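Local coordinates for protein cleavage and polyadenylation specificity factor 100 KD subunit (Methanosarcina mazei, PDB 2XR1) that probably ends archaeal transcription by cutting nascent RNA as a zinc-dependent nuclease of the metallo-beta-lactamase superfamily, working as a homodimer, at residues 19-24 against 45-50; 28-33 against 37-42; 160-165 against 308-313; 237-242 against 318-323. One frame throughout, in Å; residues are numbered along the deposited sequence.

Contact 1: 19-24 against 45-50; sequences KNLPAG and RKFADD
Gly24 and Lys46 bury more surface here than any other residues of the two segments, and they meet through a single polar bond. The ammonium nitrogen NZ of Lys46 donates to the carbonyl oxygen O of Gly24 over 2.8 Å. It approaches at a C=O...N angle of 138°, moderately tilted from the carbonyl plane. The lysine chain is extended beyond CG and leaves helix 44-49 toward the loop, so that its aliphatic part runs alongside the same oxygen, with CD 3.4 Å from Gly24 O. Glu43 holds the second claim on NZ, through a salt bridge, so NZ serves both the carboxylate of Glu43 and the carbonyl of Gly24. Gly24 has a positive phi of 90°, where a side chain would press on the preceding carbonyl. The setting is the KHa domain, whose order of helix, two strands, two helices and a third strand is that of a type II KH fold. Segment 19-24 is part of the loop joining the first helix to the first strand, while 45-50 ends the first of the two successive helices. The junction between those helices lacks the GXXG sequence of canonical KH domains. The apolar part of the contact is looser. Leu21 brings its CD2 methyl obliquely to the Phe47 ring, CD2 lying 4.3 Å from CZ. The two side chains meet over helix 52-61: Leu21 also rests on Ile53 and Leu57, and Phe47 on Ile54. Val25 and Ile27, further along the loop, touch the buried phenyl ring too.

Contact 2: 28-33 against 37-42; sequences TDVEFE and LVLYTE
Val30 is turned (chi1 152°) with CG1 anti to its own backbone nitrogen and CG2 beside that nitrogen, which sends one methyl to each of two leucines on the facing strand. This is the beta hairpin of the KHa domain, strands 30-33 and 36-41, whose second strand also pairs with strand 65-69 and is thus the middle one of a three-stranded sheet. CG1 of Val30 reaches CD1 of Leu37 at 3.6 Å, while the Val30 and Leu39 side chains lie side by side, pointing the same way, with CG2 against CD2. Leu37 sets its CG anti to the backbone nitrogen (chi1 179°), and its CD1 also lies 3.9 Å from CD1 of the Phe32 ring. Val30, Phe32, Leu37 and Leu39 share one face of the sheet, covered by helices 7-18 and 52-61; the Phe32 ring in addition stacks on His174. The backbone ladder is antiparallel. Glu31 and Val38 form a hydrogen-bonded pair, with Glu31 N to Val38 O at 3.0 Å and Val38 N to Glu31 O at 2.7 Å. Beyond the regular pairs, Tyr40 N bonds to Asp29 O and Thr28 N to Tyr40 O. The other face carries Glu31 and Val38, and near them the Tyr40 and Glu33 side chains come from opposite directions; OE1 of Glu33 forms a salt bridge with Arg68, but the modelled phenol-to-carboxylate spacing is doubtful. Within its own strand Val38 lays CG1 over one face of the Tyr40 ring, 3.8 Å from the ring plane and displaced from the ring centre.

Contact 3: 160-165 against 308-313; sequences KERKEI and TIPLDY
Arg162 ties helix 159-173 to strand 308-310, an edge strand in the first sheet of the metallo-beta-lactamase domain, and it does so by gripping one backbone oxygen end-on with two nitrogens. Both terminal nitrogens donate to the carbonyl O of Thr308: NH2 stands 2.8 Å from that O, and Arg162 NH1 lies 3.0 Å from it. The oxygen lies almost in the plane of the guanidinium group, at its edge, which lets NH1 and NH2 both direct a hydrogen at it. Seen from the carbonyl, the two donors arrive over the same face of its plane; NH2 is the more nearly in line, with a C=O...N angle of 151°, while NH1 sits well above the plane. A bend at the second torsion of the arginine (chi2 64°) turns the far end of the chain to the strand. NH1 has another acceptor, the carbonyl oxygen of Lys306 at the end of helix 299-306, so the positive group fastens a helix end and a strand beginning together. Such a position next to carbonyls closing a helix would be electrostatically favourable. Beyond the bonds, NH2 comes within 4.3 Å of CG1 of Ile309. Thr308 itself turns its side chain away from the helix, its OG1 bonding to Thr304 O. The axis of segment 160-165 lies 11.1 Å at closest from that of the short, weakly bonded strand 308-310, their directions 74° apart; Ile309 is joined by backbone hydrogen bonding to Val266 of strand 266-268, helix 270-290 packs on Thr308, and Pro35 of the KHa hairpin turn touches Ile309.

Contact 4: 237-242 against 318-323; sequences QIDAVI and DIAPDI
Asp239 reaches from segment 237-242 toward Ala320 and Pro321. Its CB points at segment 318-323, and the first torsion (chi1 -67°) sets CG anti to the carbonyl carbon, beside the backbone nitrogen. At the tip the two oxygens part company. OD2 comes within 4.1 Å of the methyl CB of Ala320 and lies 4.3 Å from CD of Pro321, but its strong partner is Arg175, with which it makes a salt bridge; OD1 has a long, weak ion pair with Arg208. Arg175 thus probably offsets the charge of OD2, the oxygen that lies against the apolar atoms of Ala320 and Pro321. Asp322, whose OD1 lies 6.5 Å from Asp239 OD2, is held separately by the hydroxyls of Thr204 and Ser207. Further along, the contact becomes purely apolar: CD1 of Ile242 and CD1 of Ile319 meet at 4.0 Å, their side chains crossing at about a right angle. Strand 240-242 leads on to the zinc ligands, and the side chain of Ile242 is about 9 Å from that of His245. The two segments belong to the two different sheets of the metallo-beta-lactamase sandwich: 240-242 lies between strands 208-211 and 266-268, whereas 317-320 is an edge strand that turns back into 323-329. Tyr267 from the first sheet and Leu325 from the second both touch Ile242 and Ile319.

Contacts 1 and 2 belong to one small KH domain and touch each other, Phe47 CE1 lying 3.6 Å from Thr41 OG1, yet they differ in character: contact 2 is buried sheet pairing with an apolar face, contact 1 a partly exposed link between a loop and a helix. Contacts 3 and 4 involve the metallo-beta-lactamase domain and come within about 5 Å of each other at their nearest atoms. Contact 3 is polar, one side chain on a backbone carbonyl, and ties a helix to a sheet edge; contact 4 is buried and mostly apolar, between two sheets. The nearest atoms of contacts 2 and 3 are about 4 Å apart without touching, and those of contact 1 about 17 Å from contacts 3 and 4.

Contact 1: 19-24 against 45-50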
# COMPACT_ATOMS: atom_id res chain seq x y z
N LYS B 19 -44.38 8.76 13.27
CA LYS B 19 -44.81 9.86 14.15
C LYS B 19 -44.39 11.25 13.66
O LYS B 19 -44.60 12.23 14.36
CB LYS B 19 -44.34 9.63 15.60
CG LYS B 19 -42.84 9.43 15.79
CD LYS B 19 -42.52 8.90 17.18
CE LYS B 19 -43.21 7.56 17.49
NZ LYS B 19 -42.49 6.76 18.53
N ASN B 20 -43.77 11.35 12.48
CA ASN B 20 -43.55 12.65 11.85
C ASN B 20 -44.54 12.92 10.74
O ASN B 20 -44.69 14.07 10.35
CB ASN B 20 -42.11 12.80 11.33
CG ASN B 20 -41.24 13.71 12.22
OD1 ASN B 20 -41.71 14.27 13.21
ND2 ASN B 20 -39.96 13.86 11.86
N LEU B 21 -45.21 11.88 10.24
CA LEU B 21 -46.10 11.99 9.09
C LEU B 21 -47.40 12.72 9.44
O LEU B 21 -47.93 12.53 10.52
CB LEU B 21 -46.42 10.60 8.50
CG LEU B 21 -45.33 9.85 7.71
CD1 LEU B 21 -45.79 8.46 7.33
CD2 LEU B 21 -44.88 10.57 6.46
N PRO B 22 -47.90 13.56 8.53
CA PRO B 22 -49.22 14.14 8.76
C PRO B 22 -50.32 13.09 8.71
O PRO B 22 -50.12 12.02 8.18
CB PRO B 22 -49.38 15.14 7.61
CG PRO B 22 -48.34 14.82 6.64
CD PRO B 22 -47.25 14.08 7.32
N ALA B 23 -51.46 13.40 9.32
CA ALA B 23 -52.64 12.55 9.28
C ALA B 23 -52.93 12.18 7.86
O ALA B 23 -52.79 12.98 6.96
CB ALA B 23 -53.83 13.28 9.87
N GLY B 24 -53.35 10.94 7.67
CA GLY B 24 -53.78 10.47 6.36
C GLY B 24 -52.67 9.88 5.53
O GLY B 24 -52.93 9.26 4.51
N ARG B 45 -49.78 9.00 -4.26
CA ARG B 45 -50.37 10.28 -4.70
C ARG B 45 -50.14 11.35 -3.64
O ARG B 45 -49.83 12.49 -3.95
CB ARG B 45 -51.87 10.12 -4.99
N LYS B 46 -50.27 10.94 -2.39
CA LYS B 46 -50.15 11.85 -1.26
C LYS B 46 -48.75 12.44 -1.13
O LYS B 46 -48.59 13.54 -0.62
CB LYS B 46 -50.57 11.13 0.03
CG LYS B 46 -52.00 10.65 -0.05
CD LYS B 46 -52.50 10.01 1.24
CE LYS B 46 -53.97 9.60 1.06
NZ LYS B 46 -54.70 9.49 2.33
N PHE B 47 -47.74 11.70 -1.57
CA PHE B 47 -46.38 12.21 -1.57
C PHE B 47 -46.09 13.00 -2.84
O PHE B 47 -45.12 13.79 -2.87
CB PHE B 47 -45.39 11.07 -1.47
CG PHE B 47 -45.31 10.44 -0.12
CD1 PHE B 47 -46.25 9.51 0.31
CD2 PHE B 47 -44.26 10.75 0.73
CE1 PHE B 47 -46.14 8.90 1.55
CE2 PHE B 47 -44.17 10.15 1.98
CZ PHE B 47 -45.10 9.22 2.38
N ALA B 48 -46.87 12.79 -3.89
CA ALA B 48 -46.73 13.57 -5.12
C ALA B 48 -47.32 14.96 -4.93
O ALA B 48 -46.85 15.93 -5.53
CB ALA B 48 -47.41 12.86 -6.30
N ASP B 49 -48.35 15.05 -4.10
CA ASP B 49 -49.04 16.32 -3.85
C ASP B 49 -48.24 17.25 -2.92
O ASP B 49 -48.13 18.45 -3.18
CB ASP B 49 -50.43 16.07 -3.23
CG ASP B 49 -51.41 15.41 -4.20
OD1 ASP B 49 -51.54 15.89 -5.34
OD2 ASP B 49 -52.08 14.43 -3.80
N ASP B 50 -47.70 16.67 -1.84
CA ASP B 50 -46.96 17.42 -0.82
C ASP B 50 -45.49 17.00 -0.84
O ASP B 50 -45.11 15.99 -0.22
CB ASP B 50 -47.57 17.19 0.59
CG ASP B 50 -47.27 18.36 1.58
OD1 ASP B 50 -46.52 19.30 1.20
OD2 ASP B 50 -47.79 18.33 2.72

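Contact 2: 28-33 against 37-42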
# COMPACT_ATOMS: atom_id res chain seq x y z
N THR B 28 -45.64 1.70 4.22
CA THR B 28 -45.62 0.27 4.48
C THR B 28 -44.25 -0.14 5.04
O THR B 28 -44.15 -0.57 6.19
CB THR B 28 -45.99 -0.58 3.22
OG1 THR B 28 -45.18 -0.19 2.10
CG2 THR B 28 -47.43 -0.38 2.86
N ASP B 29 -43.20 -0.01 4.24
CA ASP B 29 -41.86 -0.44 4.63
C ASP B 29 -40.84 0.68 4.46
O ASP B 29 -41.06 1.67 3.74
CB ASP B 29 -41.40 -1.69 3.84
CG ASP B 29 -41.78 -3.02 4.53
OD1 ASP B 29 -42.99 -3.29 4.66
OD2 ASP B 29 -40.87 -3.81 4.91
N VAL B 30 -39.72 0.46 5.14
CA VAL B 30 -38.56 1.32 5.11
C VAL B 30 -37.32 0.42 4.87
O VAL B 30 -37.10 -0.57 5.58
CB VAL B 30 -38.52 2.15 6.41
CG1 VAL B 30 -37.14 2.52 6.81
CG2 VAL B 30 -39.37 3.38 6.25
N GLU B 31 -36.55 0.74 3.82
CA GLU B 31 -35.37 -0.01 3.39
C GLU B 31 -34.27 0.92 2.94
O GLU B 31 -34.52 1.91 2.33
CB GLU B 31 -35.70 -0.85 2.15
CG GLU B 31 -36.42 -2.17 2.42
CD GLU B 31 -35.51 -3.25 3.07
OE1 GLU B 31 -34.26 -3.15 3.00
OE2 GLU B 31 -36.06 -4.19 3.67
N PHE B 32 -33.04 0.57 3.25
CA PHE B 32 -31.88 1.19 2.67
C PHE B 32 -31.64 0.55 1.30
O PHE B 32 -31.38 -0.63 1.23
CB PHE B 32 -30.66 0.90 3.52
CG PHE B 32 -30.69 1.53 4.88
CD1 PHE B 32 -30.80 2.92 5.03
CD2 PHE B 32 -30.53 0.75 6.01
CE1 PHE B 32 -30.79 3.50 6.29
CE2 PHE B 32 -30.52 1.31 7.26
CZ PHE B 32 -30.65 2.70 7.40
N GLU B 33 -31.77 1.33 0.22
CA GLU B 33 -31.49 0.79 -1.12
C GLU B 33 -30.39 1.61 -1.74
O GLU B 33 -30.58 2.76 -2.11
CB GLU B 33 -32.73 0.76 -2.00
CG GLU B 33 -33.82 -0.14 -1.44
CD GLU B 33 -35.12 -0.18 -2.26
OE1 GLU B 33 -35.17 0.45 -3.36
OE2 GLU B 33 -36.09 -0.84 -1.80
N LEU B 37 -32.33 5.99 1.80
CA LEU B 37 -33.37 5.42 2.64
C LEU B 37 -34.62 5.53 1.83
O LEU B 37 -34.90 6.60 1.31
CB LEU B 37 -33.53 6.24 3.90
CG LEU B 37 -34.62 5.75 4.84
CD1 LEU B 37 -34.47 4.26 5.13
CD2 LEU B 37 -34.60 6.59 6.14
N VAL B 38 -35.35 4.43 1.68
CA VAL B 38 -36.51 4.41 0.81
C VAL B 38 -37.75 4.05 1.59
O VAL B 38 -37.75 3.03 2.25
CB VAL B 38 -36.33 3.42 -0.31
CG1 VAL B 38 -37.64 3.16 -1.00
CG2 VAL B 38 -35.34 3.96 -1.31
N LEU B 39 -38.79 4.89 1.50
CA LEU B 39 -40.12 4.63 2.09
C LEU B 39 -41.04 4.05 1.04
O LEU B 39 -41.30 4.68 0.03
CB LEU B 39 -40.77 5.93 2.61
CG LEU B 39 -39.89 6.90 3.37
CD1 LEU B 39 -40.73 8.05 3.92
CD2 LEU B 39 -39.17 6.15 4.46
N TYR B 40 -41.60 2.89 1.32
CA TYR B 40 -42.65 2.35 0.49
C TYR B 40 -44.03 2.80 0.97
O TYR B 40 -44.26 2.92 2.16
CB TYR B 40 -42.54 0.83 0.46
CG TYR B 40 -41.38 0.40 -0.41
CD1 TYR B 40 -41.49 0.39 -1.80
CD2 TYR B 40 -40.15 0.05 0.16
CE1 TYR B 40 -40.44 0.02 -2.60
CE2 TYR B 40 -39.07 -0.31 -0.63
CZ TYR B 40 -39.21 -0.33 -2.01
OH TYR B 40 -38.13 -0.70 -2.82
N THR B 41 -44.95 3.06 0.03
CA THR B 41 -46.27 3.56 0.36
C THR B 41 -47.31 2.99 -0.58
O THR B 41 -47.02 2.77 -1.75
CB THR B 41 -46.29 5.09 0.22
OG1 THR B 41 -47.46 5.65 0.84
CG2 THR B 41 -46.24 5.49 -1.27
N GLU B 42 -48.52 2.77 -0.07
CA GLU B 42 -49.67 2.40 -0.92
C GLU B 42 -50.45 3.63 -1.34
O GLU B 42 -51.46 3.52 -2.03
CB GLU B 42 -50.58 1.42 -0.19
CG GLU B 42 -49.93 0.08 0.07
CD GLU B 42 -50.82 -0.88 0.84
OE1 GLU B 42 -51.25 -0.52 1.96
OE2 GLU B 42 -51.09 -1.99 0.34

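Contact 3: 160-165 against 308-313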
# COMPACT_ATOMS: atom_id res chain seq x y z
N LYS B 160 -35.62 -8.02 -10.28
CA LYS B 160 -35.50 -8.80 -9.03
C LYS B 160 -34.07 -8.80 -8.49
O LYS B 160 -33.86 -8.53 -7.31
CB LYS B 160 -36.02 -10.24 -9.18
N GLU B 161 -33.10 -9.10 -9.34
CA GLU B 161 -31.69 -9.12 -8.91
C GLU B 161 -31.23 -7.73 -8.48
O GLU B 161 -30.53 -7.58 -7.49
CB GLU B 161 -30.75 -9.70 -9.98
CG GLU B 161 -29.38 -10.12 -9.41
CD GLU B 161 -28.40 -10.68 -10.46
OE1 GLU B 161 -28.53 -10.37 -11.67
OE2 GLU B 161 -27.48 -11.44 -10.05
N ARG B 162 -31.68 -6.73 -9.22
CA ARG B 162 -31.35 -5.33 -8.98
C ARG B 162 -31.79 -4.86 -7.59
O ARG B 162 -31.00 -4.29 -6.86
CB ARG B 162 -32.04 -4.45 -10.02
CG ARG B 162 -31.93 -2.96 -9.76
CD ARG B 162 -30.53 -2.52 -9.82
NE ARG B 162 -30.41 -1.06 -9.89
CZ ARG B 162 -29.28 -0.41 -10.14
NH1 ARG B 162 -28.15 -1.08 -10.32
NH2 ARG B 162 -29.27 0.91 -10.17
N LYS B 163 -33.05 -5.10 -7.26
CA LYS B 163 -33.57 -4.78 -5.94
C LYS B 163 -32.74 -5.48 -4.85
O LYS B 163 -32.43 -4.89 -3.82
CB LYS B 163 -35.05 -5.15 -5.82
CG LYS B 163 -35.66 -4.77 -4.48
CD LYS B 163 -37.11 -5.24 -4.33
CE LYS B 163 -37.65 -5.10 -2.90
NZ LYS B 163 -39.00 -5.78 -2.75
N GLU B 164 -32.34 -6.71 -5.11
CA GLU B 164 -31.57 -7.46 -4.14
C GLU B 164 -30.16 -6.93 -3.98
O GLU B 164 -29.64 -6.89 -2.87
CB GLU B 164 -31.57 -8.94 -4.51
CG GLU B 164 -31.06 -9.86 -3.40
CD GLU B 164 -31.88 -9.77 -2.06
OE1 GLU B 164 -33.09 -10.16 -2.03
OE2 GLU B 164 -31.27 -9.30 -1.05
N ILE B 165 -29.53 -6.53 -5.09
CA ILE B 165 -28.21 -5.93 -5.04
C ILE B 165 -28.27 -4.58 -4.33
O ILE B 165 -27.34 -4.23 -3.63
CB ILE B 165 -27.65 -5.69 -6.46
CG1 ILE B 165 -27.38 -6.99 -7.17
CG2 ILE B 165 -26.33 -4.86 -6.45
CD1 ILE B 165 -27.38 -6.84 -8.63
N THR B 308 -24.55 -0.68 -11.28
CA THR B 308 -24.28 0.73 -11.39
C THR B 308 -25.40 1.56 -10.75
O THR B 308 -26.59 1.33 -11.01
CB THR B 308 -24.10 1.18 -12.85
OG1 THR B 308 -23.08 0.40 -13.47
CG2 THR B 308 -23.68 2.66 -12.92
N ILE B 309 -25.00 2.54 -9.94
CA ILE B 309 -25.93 3.47 -9.29
C ILE B 309 -25.63 4.92 -9.69
O ILE B 309 -24.69 5.52 -9.23
CB ILE B 309 -25.88 3.31 -7.77
CG1 ILE B 309 -26.08 1.84 -7.37
CG2 ILE B 309 -26.91 4.19 -7.14
CD1 ILE B 309 -25.74 1.55 -5.92
N PRO B 310 -26.43 5.47 -10.58
CA PRO B 310 -26.11 6.84 -11.01
C PRO B 310 -26.43 7.85 -9.97
O PRO B 310 -27.41 7.69 -9.29
CB PRO B 310 -27.05 7.06 -12.18
CG PRO B 310 -28.20 6.04 -11.99
CD PRO B 310 -27.52 4.85 -11.38
N LEU B 311 -25.62 8.91 -9.88
CA LEU B 311 -25.87 10.04 -9.03
C LEU B 311 -25.72 11.29 -9.83
O LEU B 311 -24.77 11.42 -10.61
CB LEU B 311 -24.83 10.09 -7.94
CG LEU B 311 -24.59 8.80 -7.18
CD1 LEU B 311 -23.50 9.12 -6.14
CD2 LEU B 311 -25.88 8.27 -6.58
N ASP B 312 -26.60 12.25 -9.61
CA ASP B 312 -26.48 13.54 -10.25
C ASP B 312 -25.45 14.44 -9.55
O ASP B 312 -25.11 14.26 -8.36
CB ASP B 312 -27.84 14.21 -10.31
CG ASP B 312 -28.79 13.53 -11.32
OD1 ASP B 312 -28.58 13.65 -12.53
OD2 ASP B 312 -29.78 12.86 -10.92
N TYR B 313 -24.94 15.43 -10.30
CA TYR B 313 -24.13 16.47 -9.70
C TYR B 313 -24.80 17.02 -8.43
O TYR B 313 -26.05 17.20 -8.38
CB TYR B 313 -23.93 17.61 -10.67
CG TYR B 313 -23.16 17.30 -11.92
CD1 TYR B 313 -22.14 16.35 -11.93
CD2 TYR B 313 -23.39 18.00 -13.08
CE1 TYR B 313 -21.41 16.09 -13.09
CE2 TYR B 313 -22.65 17.76 -14.21
CZ TYR B 313 -21.66 16.81 -14.22
OH TYR B 313 -20.94 16.54 -15.38

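Contact 4: 237-242 against 318-323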
# COMPACT_ATOMS: atom_id res chain seq x y z
N GLN B 237 -13.38 -6.71 -0.16
CA GLN B 237 -13.01 -5.62 0.77
C GLN B 237 -13.28 -4.23 0.18
O GLN B 237 -13.03 -3.23 0.86
CB GLN B 237 -11.51 -5.73 1.16
CG GLN B 237 -10.52 -4.98 0.23
CD GLN B 237 -9.05 -5.14 0.64
OE1 GLN B 237 -8.50 -4.26 1.28
NE2 GLN B 237 -8.41 -6.28 0.25
N ILE B 238 -13.73 -4.15 -1.08
CA ILE B 238 -13.96 -2.86 -1.69
C ILE B 238 -15.42 -2.40 -1.54
O ILE B 238 -16.32 -2.97 -2.13
CB ILE B 238 -13.60 -2.82 -3.20
CG1 ILE B 238 -12.20 -3.39 -3.45
CG2 ILE B 238 -13.66 -1.42 -3.67
CD1 ILE B 238 -11.09 -2.52 -2.96
N ASP B 239 -15.62 -1.30 -0.82
CA ASP B 239 -16.94 -0.75 -0.60
C ASP B 239 -17.60 -0.19 -1.87
O ASP B 239 -18.82 -0.34 -2.06
CB ASP B 239 -16.87 0.31 0.48
CG ASP B 239 -16.53 -0.29 1.86
OD1 ASP B 239 -15.50 -1.04 1.98
OD2 ASP B 239 -17.32 -0.03 2.84
N ALA B 240 -16.80 0.44 -2.74
CA ALA B 240 -17.36 1.05 -3.96
C ALA B 240 -16.34 1.32 -5.04
O ALA B 240 -15.17 1.38 -4.79
CB ALA B 240 -18.08 2.31 -3.63
N VAL B 241 -16.82 1.45 -6.25
CA VAL B 241 -16.01 1.88 -7.36
C VAL B 241 -16.65 3.16 -7.85
O VAL B 241 -17.86 3.22 -8.01
CB VAL B 241 -15.94 0.78 -8.48
CG1 VAL B 241 -15.26 1.30 -9.70
CG2 VAL B 241 -15.17 -0.49 -7.95
N ILE B 242 -15.85 4.22 -8.01
CA ILE B 242 -16.33 5.43 -8.63
C ILE B 242 -15.76 5.56 -10.03
O ILE B 242 -14.58 5.41 -10.24
CB ILE B 242 -16.02 6.64 -7.76
CG1 ILE B 242 -17.02 6.70 -6.60
CG2 ILE B 242 -16.18 7.93 -8.54
CD1 ILE B 242 -16.73 5.82 -5.45
N ASP B 318 -24.06 9.14 0.97
CA ASP B 318 -23.35 8.22 1.85
C ASP B 318 -23.01 6.98 1.02
O ASP B 318 -23.91 6.27 0.60
CB ASP B 318 -24.20 7.80 3.05
CG ASP B 318 -24.73 8.99 3.86
OD1 ASP B 318 -23.90 9.86 4.20
OD2 ASP B 318 -25.95 9.05 4.20
N ILE B 319 -21.72 6.74 0.76
CA ILE B 319 -21.29 5.52 0.09
C ILE B 319 -20.62 4.50 1.03
O ILE B 319 -20.28 3.41 0.60
CB ILE B 319 -20.37 5.81 -1.10
CG1 ILE B 319 -19.10 6.55 -0.67
CG2 ILE B 319 -21.19 6.53 -2.15
CD1 ILE B 319 -18.10 6.80 -1.81
N ALA B 320 -20.45 4.89 2.29
CA ALA B 320 -19.78 4.07 3.28
C ALA B 320 -20.06 4.65 4.66
O ALA B 320 -20.57 5.74 4.80
CB ALA B 320 -18.30 3.99 2.99
N PRO B 321 -19.76 3.89 5.70
CA PRO B 321 -20.12 4.39 7.03
C PRO B 321 -19.44 5.73 7.37
O PRO B 321 -19.88 6.42 8.26
CB PRO B 321 -19.62 3.29 7.97
CG PRO B 321 -19.49 2.07 7.13
CD PRO B 321 -19.22 2.52 5.74
N ASP B 322 -18.37 6.07 6.68
CA ASP B 322 -17.63 7.28 7.02
C ASP B 322 -17.23 8.08 5.81
O ASP B 322 -16.34 8.90 5.91
CB ASP B 322 -16.40 6.92 7.85
CG ASP B 322 -15.40 5.96 7.12
OD1 ASP B 322 -15.71 5.35 6.05
OD2 ASP B 322 -14.28 5.82 7.64
N ILE B 323 -17.88 7.85 4.68
CA ILE B 323 -17.54 8.58 3.47
C ILE B 323 -18.78 9.06 2.75
O ILE B 323 -19.67 8.27 2.49
CB ILE B 323 -16.68 7.76 2.52
CG1 ILE B 323 -15.46 7.22 3.24
CG2 ILE B 323 -16.23 8.62 1.33
CD1 ILE B 323 -14.56 6.45 2.36